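Local coordinates for multisubunit Na+/H+ antiporter, B subunit (PDB 6Z16), which is a membrane subunit of a multisubunit Na+/H+ antiporter of the CPA3 family and probably takes part in exchanging sodium ions for protons across the cell membrane, at residues R9-S23 with M43-F55. Numbering follows the deposited sequence.
With PTY (phosphatidylethanolamine), chain C.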
ATOM      1  N   ARG B   9      20.096   4.988  24.712  1.00 55.19           N
ATOM      2  CA  ARG B   9      18.861   4.215  24.619  1.00 48.21           C
ATOM      3  C   ARG B   9      18.040   4.609  23.399  1.00 47.69           C
ATOM      4  O   ARG B   9      17.460   3.742  22.735  1.00 57.61           O
ATOM      5  CB  ARG B   9      18.030   4.369  25.891  1.00 48.34           C
ATOM      6  CG  ARG B   9      18.598   3.626  27.087  1.00 65.67           C
ATOM      7  CD  ARG B   9      17.655   3.649  28.277  1.00 75.62           C
ATOM      8  NE  ARG B   9      17.535   4.970  28.877  1.00 86.52           N
ATOM      9  CZ  ARG B   9      16.427   5.700  28.857  1.00 93.82           C
ATOM     10  NH1 ARG B   9      15.338   5.242  28.256  1.00 90.44           N
ATOM     11  NH2 ARG B   9      16.407   6.893  29.433  1.00 92.31           N
ATOM     12  N   THR B  10      18.009   5.897  23.052  1.00 42.37           N
ATOM     13  CA  THR B  10      17.187   6.278  21.909  1.00 39.69           C
ATOM     14  C   THR B  10      17.844   5.888  20.588  1.00 41.80           C
ATOM     15  O   THR B  10      17.158   5.427  19.660  1.00 44.47           O
ATOM     16  CB  THR B  10      16.884   7.769  21.946  1.00 41.67           C
ATOM     17  OG1 THR B  10      16.400   8.116  23.246  1.00 42.93           O
ATOM     18  CG2 THR B  10      15.781   8.076  20.962  1.00 54.17           C
ATOM     19  N   THR B  11      19.173   6.010  20.488  1.00 46.12           N
ATOM     20  CA  THR B  11      19.810   5.529  19.271  1.00 52.53           C
ATOM     21  C   THR B  11      19.807   4.005  19.198  1.00 66.53           C
ATOM     22  O   THR B  11      19.765   3.464  18.094  1.00 66.09           O
ATOM     23  CB  THR B  11      21.230   6.091  19.115  1.00 60.13           C
ATOM     24  OG1 THR B  11      21.695   5.828  17.788  1.00 66.94           O
ATOM     25  CG2 THR B  11      22.210   5.462  20.081  1.00 75.56           C
ATOM     26  N   THR B  12      19.742   3.304  20.336  1.00 67.08           N
ATOM     27  CA  THR B  12      19.561   1.858  20.304  1.00 63.84           C
ATOM     28  C   THR B  12      18.174   1.499  19.795  1.00 49.62           C
ATOM     29  O   THR B  12      18.026   0.581  18.978  1.00 44.60           O
ATOM     30  CB  THR B  12      19.798   1.281  21.698  1.00 65.30           C
ATOM     31  OG1 THR B  12      21.127   1.606  22.120  1.00 57.07           O
ATOM     32  CG2 THR B  12      19.635  -0.224  21.703  1.00 61.30           C
ATOM     33  N   ALA B  13      17.158   2.250  20.232  1.00 50.26           N
ATOM     34  CA  ALA B  13      15.791   2.018  19.782  1.00 58.72           C
ATOM     35  C   ALA B  13      15.620   2.274  18.292  1.00 54.87           C
ATOM     36  O   ALA B  13      14.830   1.588  17.640  1.00 51.44           O
ATOM     37  CB  ALA B  13      14.821   2.890  20.574  1.00 48.64           C
ATOM     38  N   VAL B  14      16.346   3.242  17.724  1.00 57.25           N
ATOM     39  CA  VAL B  14      16.221   3.463  16.282  1.00 54.20           C
ATOM     40  C   VAL B  14      17.250   2.704  15.452  1.00 50.47           C
ATOM     41  O   VAL B  14      17.155   2.711  14.216  1.00 44.89           O
ATOM     42  CB  VAL B  14      16.320   4.952  15.902  1.00 64.58           C
ATOM     43  CG1 VAL B  14      15.253   5.754  16.616  1.00 54.58           C
ATOM     44  CG2 VAL B  14      17.695   5.483  16.197  1.00 70.59           C
ATOM     45  N   VAL B  15      18.231   2.056  16.078  1.00 62.60           N
ATOM     46  CA  VAL B  15      19.275   1.340  15.351  1.00 75.04           C
ATOM     47  C   VAL B  15      19.003  -0.165  15.323  1.00 71.55           C
ATOM     48  O   VAL B  15      19.304  -0.836  14.326  1.00 60.39           O
ATOM     49  CB  VAL B  15      20.653   1.718  15.950  1.00 64.86           C
ATOM     50  CG1 VAL B  15      21.696   0.666  15.751  1.00 52.00           C
ATOM     51  CG2 VAL B  15      21.165   2.968  15.251  1.00 60.84           C
ATOM     52  N   THR B  16      18.367  -0.691  16.374  1.00 67.71           N
ATOM     53  CA  THR B  16      18.026  -2.115  16.419  1.00 63.11           C
ATOM     54  C   THR B  16      17.115  -2.623  15.281  1.00 57.70           C
ATOM     55  O   THR B  16      17.408  -3.719  14.762  1.00 57.51           O
ATOM     56  CB  THR B  16      17.441  -2.424  17.810  1.00 64.80           C
ATOM     57  OG1 THR B  16      18.388  -2.053  18.819  1.00 67.13           O
ATOM     58  CG2 THR B  16      17.123  -3.891  17.965  1.00 84.81           C
ATOM     59  N   PRO B  17      16.058  -1.911  14.820  1.00 53.49           N
ATOM     60  CA  PRO B  17      15.291  -2.442  13.676  1.00 51.44           C
ATOM     61  C   PRO B  17      16.066  -2.584  12.380  1.00 48.71           C
ATOM     62  O   PRO B  17      15.804  -3.535  11.639  1.00 50.51           O
ATOM     63  CB  PRO B  17      14.153  -1.427  13.517  1.00 50.21           C
ATOM     64  CG  PRO B  17      13.973  -0.881  14.824  1.00 48.51           C
ATOM     65  CD  PRO B  17      15.323  -0.773  15.411  1.00 52.99           C
ATOM     66  N   ILE B  18      17.024  -1.710  12.087  1.00 47.11           N
ATOM     67  CA  ILE B  18      17.715  -1.885  10.813  1.00 55.54           C
ATOM     68  C   ILE B  18      18.741  -3.017  10.902  1.00 52.66           C
ATOM     69  O   ILE B  18      18.997  -3.701   9.904  1.00 49.88           O
ATOM     70  CB  ILE B  18      18.314  -0.551  10.321  1.00 80.04           C
ATOM     71  CG1 ILE B  18      18.738  -0.666   8.858  1.00 97.27           C
ATOM     72  CG2 ILE B  18      19.491  -0.103  11.154  1.00 93.83           C
ATOM     73  CD1 ILE B  18      17.606  -1.035   7.943  1.00116.63           C
ATOM     74  N   ILE B  19      19.260  -3.304  12.102  1.00 49.26           N
ATOM     75  CA  ILE B  19      20.099  -4.485  12.284  1.00 39.01           C
ATOM     76  C   ILE B  19      19.275  -5.754  12.114  1.00 40.07           C
ATOM     77  O   ILE B  19      19.725  -6.719  11.483  1.00 43.42           O
ATOM     78  CB  ILE B  19      20.794  -4.456  13.659  1.00 43.90           C
ATOM     79  CG1 ILE B  19      21.642  -3.205  13.824  1.00 48.93           C
ATOM     80  CG2 ILE B  19      21.708  -5.653  13.820  1.00 51.99           C
ATOM     81  CD1 ILE B  19      22.194  -3.052  15.210  1.00 39.82           C
ATOM     82  N   VAL B  20      18.046  -5.764  12.641  1.00 42.09           N
ATOM     83  CA  VAL B  20      17.209  -6.957  12.528  1.00 40.10           C
ATOM     84  C   VAL B  20      16.767  -7.182  11.082  1.00 37.19           C
ATOM     85  O   VAL B  20      16.805  -8.320  10.589  1.00 41.94           O
ATOM     86  CB  VAL B  20      16.017  -6.869  13.498  1.00 43.33           C
ATOM     87  CG1 VAL B  20      15.081  -8.036  13.306  1.00 40.98           C
ATOM     88  CG2 VAL B  20      16.512  -6.874  14.923  1.00 43.18           C
ATOM     89  N   LEU B  21      16.379  -6.112  10.369  1.00 43.57           N
ATOM     90  CA  LEU B  21      16.070  -6.241   8.943  1.00 47.49           C
ATOM     91  C   LEU B  21      17.281  -6.687   8.140  1.00 51.91           C
ATOM     92  O   LEU B  21      17.144  -7.472   7.197  1.00 56.04           O
ATOM     93  CB  LEU B  21      15.545  -4.936   8.340  1.00 55.95           C
ATOM     94  CG  LEU B  21      14.058  -4.594   8.217  1.00 66.50           C
ATOM     95  CD1 LEU B  21      13.467  -4.009   9.454  1.00 70.40           C
ATOM     96  CD2 LEU B  21      13.845  -3.658   7.055  1.00 63.09           C
ATOM     97  N   PHE B  22      18.473  -6.210   8.503  1.00 51.00           N
ATOM     98  CA  PHE B  22      19.672  -6.616   7.784  1.00 53.11           C
ATOM     99  C   PHE B  22      19.988  -8.090   8.009  1.00 55.59           C
ATOM    100  O   PHE B  22      20.371  -8.791   7.069  1.00 59.07           O
ATOM    101  CB  PHE B  22      20.843  -5.725   8.192  1.00 54.21           C
ATOM    102  CG  PHE B  22      22.130  -6.071   7.514  1.00 56.37           C
ATOM    103  CD1 PHE B  22      22.248  -5.963   6.138  1.00 63.85           C
ATOM    104  CD2 PHE B  22      23.237  -6.447   8.251  1.00 60.00           C
ATOM    105  CE1 PHE B  22      23.433  -6.268   5.507  1.00 61.96           C
ATOM    106  CE2 PHE B  22      24.428  -6.747   7.626  1.00 69.22           C
ATOM    107  CZ  PHE B  22      24.526  -6.656   6.252  1.00 66.90           C
ATOM    108  N   SER B  23      19.784  -8.586   9.230  1.00 46.63           N
ATOM    109  CA  SER B  23      20.058  -9.994   9.502  1.00 38.78           C
ATOM    110  C   SER B  23      19.042 -10.905   8.821  1.00 38.72           C
ATOM    111  O   SER B  23      19.410 -11.954   8.278  1.00 47.48           O
ATOM    112  CB  SER B  23      20.076 -10.243  11.004  1.00 38.51           C
ATOM    113  OG  SER B  23      18.790 -10.063  11.556  1.00 42.26           O
ATOM    114  N   MET B  43      24.252 -11.817  13.367  1.00 56.78           N
ATOM    115  CA  MET B  43      23.851 -10.425  13.520  1.00 59.37           C
ATOM    116  C   MET B  43      22.502 -10.236  14.200  1.00 48.32           C
ATOM    117  O   MET B  43      22.272  -9.165  14.777  1.00 45.06           O
ATOM    118  CB  MET B  43      23.876  -9.688  12.183  1.00 70.54           C
ATOM    119  CG  MET B  43      25.280  -9.603  11.614  1.00 98.16           C
ATOM    120  SD  MET B  43      26.550  -9.291  12.875  1.00136.71           S
ATOM    121  CE  MET B  43      26.212  -7.658  13.536  1.00102.71           C
ATOM    122  N   THR B  44      21.619 -11.238  14.179  1.00 43.63           N
ATOM    123  CA  THR B  44      20.472 -11.201  15.082  1.00 47.36           C
ATOM    124  C   THR B  44      20.936 -11.220  16.531  1.00 54.60           C
ATOM    125  O   THR B  44      20.446 -10.444  17.373  1.00 57.97           O
ATOM    126  CB  THR B  44      19.550 -12.382  14.798  1.00 39.97           C
ATOM    127  OG1 THR B  44      19.110 -12.326  13.437  1.00 35.27           O
ATOM    128  CG2 THR B  44      18.337 -12.344  15.708  1.00 37.71           C
ATOM    129  N   ALA B  45      21.930 -12.064  16.822  1.00 54.37           N
ATOM    130  CA  ALA B  45      22.553 -12.043  18.134  1.00 58.71           C
ATOM    131  C   ALA B  45      23.246 -10.718  18.411  1.00 56.20           C
ATOM    132  O   ALA B  45      23.257 -10.270  19.553  1.00 51.88           O
ATOM    133  CB  ALA B  45      23.539 -13.197  18.257  1.00 70.69           C
ATOM    134  N   GLY B  46      23.787 -10.062  17.381  1.00 63.13           N
ATOM    135  CA  GLY B  46      24.388  -8.749  17.575  1.00 70.92           C
ATOM    136  C   GLY B  46      23.385  -7.664  17.928  1.00 69.32           C
ATOM    137  O   GLY B  46      23.684  -6.764  18.722  1.00 66.87           O
ATOM    138  N   ALA B  47      22.190  -7.725  17.335  1.00 62.01           N
ATOM    139  CA  ALA B  47      21.116  -6.811  17.727  1.00 55.49           C
ATOM    140  C   ALA B  47      20.709  -7.031  19.178  1.00 56.20           C
ATOM    141  O   ALA B  47      20.503  -6.066  19.934  1.00 60.19           O
ATOM    142  CB  ALA B  47      19.911  -6.992  16.809  1.00 49.88           C
ATOM    143  N   ILE B  48      20.621  -8.296  19.596  1.00 59.79           N
ATOM    144  CA  ILE B  48      20.294  -8.558  20.998  1.00 52.39           C
ATOM    145  C   ILE B  48      21.457  -8.153  21.914  1.00 59.67           C
ATOM    146  O   ILE B  48      21.239  -7.734  23.056  1.00 62.03           O
ATOM    147  CB  ILE B  48      19.886 -10.031  21.177  1.00 54.17           C
ATOM    148  CG1 ILE B  48      18.767 -10.384  20.207  1.00 61.45           C
ATOM    149  CG2 ILE B  48      19.321 -10.275  22.558  1.00 55.74           C
ATOM    150  CD1 ILE B  48      18.501 -11.859  20.109  1.00 54.35           C
ATOM    151  N   VAL B  49      22.697  -8.212  21.410  1.00 59.15           N
ATOM    152  CA  VAL B  49      23.863  -7.722  22.150  1.00 58.07           C
ATOM    153  C   VAL B  49      23.778  -6.216  22.358  1.00 62.56           C
ATOM    154  O   VAL B  49      24.094  -5.705  23.439  1.00 59.65           O
ATOM    155  CB  VAL B  49      25.161  -8.130  21.420  1.00 47.86           C
ATOM    156  CG1 VAL B  49      26.348  -7.308  21.866  1.00 46.92           C
ATOM    157  CG2 VAL B  49      25.483  -9.546  21.726  1.00 48.35           C
ATOM    158  N   LEU B  50      23.345  -5.487  21.328  1.00 54.24           N
ATOM    159  CA  LEU B  50      23.169  -4.044  21.457  1.00 51.18           C
ATOM    160  C   LEU B  50      22.090  -3.707  22.481  1.00 49.21           C
ATOM    161  O   LEU B  50      22.247  -2.770  23.281  1.00 49.13           O
ATOM    162  CB  LEU B  50      22.833  -3.446  20.098  1.00 51.20           C
ATOM    163  CG  LEU B  50      22.644  -1.935  20.079  1.00 63.94           C
ATOM    164  CD1 LEU B  50      23.903  -1.216  20.506  1.00 59.47           C
ATOM    165  CD2 LEU B  50      22.243  -1.511  18.699  1.00 65.62           C
ATOM    166  N   LEU B  51      21.007  -4.489  22.496  1.00 51.62           N
ATOM    167  CA  LEU B  51      20.000  -4.340  23.545  1.00 49.76           C
ATOM    168  C   LEU B  51      20.555  -4.665  24.931  1.00 47.11           C
ATOM    169  O   LEU B  51      20.139  -4.056  25.922  1.00 40.71           O
ATOM    170  CB  LEU B  51      18.797  -5.228  23.241  1.00 55.10           C
ATOM    171  CG  LEU B  51      17.946  -4.828  22.042  1.00 54.95           C
ATOM    172  CD1 LEU B  51      16.961  -5.924  21.725  1.00 57.97           C
ATOM    173  CD2 LEU B  51      17.211  -3.544  22.342  1.00 62.29           C
ATOM    174  N   LEU B  52      21.486  -5.619  25.019  1.00 52.61           N
ATOM    175  CA  LEU B  52      22.144  -5.922  26.290  1.00 60.81           C
ATOM    176  C   LEU B  52      23.061  -4.798  26.737  1.00 65.87           C
ATOM    177  O   LEU B  52      23.235  -4.579  27.938  1.00 65.75           O
ATOM    178  CB  LEU B  52      22.960  -7.208  26.183  1.00 59.07           C
ATOM    179  CG  LEU B  52      22.248  -8.548  26.108  1.00 58.13           C
ATOM    180  CD1 LEU B  52      23.238  -9.631  25.775  1.00 69.51           C
ATOM    181  CD2 LEU B  52      21.611  -8.820  27.436  1.00 53.87           C
ATOM    182  N   LEU B  53      23.689  -4.112  25.789  1.00 63.91           N
ATOM    183  CA  LEU B  53      24.582  -3.016  26.136  1.00 55.73           C
ATOM    184  C   LEU B  53      23.810  -1.779  26.555  1.00 53.86           C
ATOM    185  O   LEU B  53      24.287  -1.013  27.396  1.00 51.11           O
ATOM    186  CB  LEU B  53      25.501  -2.698  24.962  1.00 46.74           C
ATOM    187  CG  LEU B  53      26.522  -3.792  24.685  1.00 44.00           C
ATOM    188  CD1 LEU B  53      27.260  -3.511  23.406  1.00 48.40           C
ATOM    189  CD2 LEU B  53      27.483  -3.878  25.837  1.00 48.68           C
ATOM    190  N   ALA B  54      22.618  -1.575  25.998  1.00 60.51           N
ATOM    191  CA  ALA B  54      21.815  -0.432  26.403  1.00 68.03           C
ATOM    192  C   ALA B  54      21.042  -0.662  27.699  1.00 74.28           C
ATOM    193  O   ALA B  54      20.594   0.312  28.312  1.00 75.30           O
ATOM    194  CB  ALA B  54      20.845  -0.057  25.281  1.00 59.91           C
ATOM    195  N   PHE B  55      20.883  -1.908  28.144  1.00 77.77           N
ATOM    196  CA  PHE B  55      19.966  -2.219  29.239  1.00 74.17           C
ATOM    197  C   PHE B  55      20.599  -3.248  30.170  1.00 87.86           C
ATOM    198  O   PHE B  55      21.808  -3.490  30.146  1.00 95.53           O
ATOM    199  CB  PHE B  55      18.619  -2.724  28.708  1.00 68.30           C
ATOM    200  CG  PHE B  55      17.813  -1.678  28.015  1.00 70.32           C
ATOM    201  CD1 PHE B  55      17.135  -0.719  28.748  1.00 70.32           C
ATOM    202  CD2 PHE B  55      17.717  -1.660  26.635  1.00 69.91           C
ATOM    203  CE1 PHE B  55      16.389   0.244  28.120  1.00 67.57           C
ATOM    204  CE2 PHE B  55      16.972  -0.695  26.000  1.00 64.43           C
ATOM    205  CZ  PHE B  55      16.308   0.258  26.748  1.00 63.49           C
TER
HETATM  206  C1  PTY C 201      11.141   6.039  18.167  1.00124.11           C
HETATM  207  C2  PTY C 201       5.763   7.123  21.084  1.00134.18           C
HETATM  208  C3  PTY C 201       6.980   7.484  21.957  1.00139.01           C
HETATM  209  O4  PTY C 201      10.571   7.000  17.250  1.00115.50           O
HETATM  210  C5  PTY C 201       9.962   4.371  19.660  1.00139.83           C
HETATM  211  C6  PTY C 201      10.175   4.882  18.258  1.00129.42           C
HETATM  212  O7  PTY C 201      10.481   3.827  17.274  1.00122.60           O
HETATM  213  C8  PTY C 201      11.677   3.197  17.246  1.00122.37           C
HETATM  214  O10 PTY C 201      12.451   3.146  18.165  1.00130.27           O
HETATM  215  C11 PTY C 201      11.912   2.577  15.903  1.00117.19           C
HETATM  216  C12 PTY C 201      11.488   3.506  14.775  1.00116.77           C
HETATM  217  C13 PTY C 201      12.564   3.734  13.730  1.00116.09           C
HETATM  218  C14 PTY C 201      12.955   2.493  12.951  1.00127.54           C
HETATM  219  C15 PTY C 201      13.941   2.778  11.832  1.00134.35           C
HETATM  220  C16 PTY C 201      13.403   3.736  10.786  1.00135.80           C
HETATM  221  C17 PTY C 201      14.430   4.180   9.755  1.00142.35           C
HETATM  222  C18 PTY C 201      14.962   3.058   8.878  1.00142.81           C
HETATM  223  C19 PTY C 201      15.941   3.522   7.810  1.00139.95           C
HETATM  224  C20 PTY C 201      15.371   4.570   6.869  1.00131.72           C
HETATM  225  C30 PTY C 201      11.405   7.844  16.646  1.00107.40           C
HETATM  226  C31 PTY C 201      10.659   8.778  15.741  1.00116.36           C
HETATM  227  O30 PTY C 201      12.593   7.849  16.817  1.00112.98           O
HETATM  228  C32 PTY C 201      10.124   8.100  14.488  1.00119.09           C
HETATM  229  C33 PTY C 201      11.229   7.610  13.571  1.00119.56           C
HETATM  230  C34 PTY C 201      10.785   7.388  12.133  1.00123.27           C
HETATM  231  C35 PTY C 201      11.937   7.146  11.174  1.00125.21           C
HETATM  232  C36 PTY C 201      11.532   7.161   9.710  1.00125.96           C
HETATM  233  C37 PTY C 201      10.956   8.489   9.247  1.00123.35           C
HETATM  234  P1  PTY C 201       9.201   6.142  21.365  1.00169.11           P
HETATM  235  O11 PTY C 201       8.149   7.304  21.123  1.00154.63           O
HETATM  236  O12 PTY C 201       8.833   5.529  22.518  1.00174.45           O
HETATM  237  O13 PTY C 201      10.509   6.639  21.340  1.00166.76           O
HETATM  238  O14 PTY C 201       8.954   5.200  20.275  1.00157.92           O
HETATM  239  N1  PTY C 201       4.765   6.446  21.913  1.00133.57           N
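Leu50 sets its side chain as a knob among Thr12, Val15, Thr16 and Ile19 of the antiparallel helix 9-23, the two axes 8.7 Å apart at closest approach. With CG anti to the backbone N (chi1 -179°), it points CD2 at Val15 CG1, 3.7 Å away, and at Ile19 CD1, while the Thr12 and Leu50 side chains reach toward each other tip to tip, Thr12 CG2 nearest Leu50 CG. Thr16 slides past Leu50 in the opposite direction and crosses Leu51, whose CD2 lies 4.0 Å from Thr16 OG1. That hydroxyl turns back on its own helix: it donates to Thr12 O at 2.7 Å from above the carbonyl plane, and Thr16 N reaches the same oxygen from the other face. With a valine here, Thr12 O would probably lose its side-chain donor. Toward Ser23, Ala47 CB rests against Ile19 CG2 (3.7 Å) and Val20 CG2; Ser23 OG, hydrogen-bonded back to Val20 O, lies 3.0 Å from Thr44 OG1, itself hydrogen-bonded to Tyr122 OH. At the other end Arg9 CD lies obliquely against the Phe55 ring, 3.6 Å from CE1, as the guanidinium reaches Glu100 of a neighbouring subunit. A phosphatidylethanolamine lies along Ala13, Val14 and Pro17. Mainly apolar contacts thus join these predicted transmembrane helices, while Thr12 OG1 and Thr16 OG1 turn to Leu8 O and Thr12 O of their own helix.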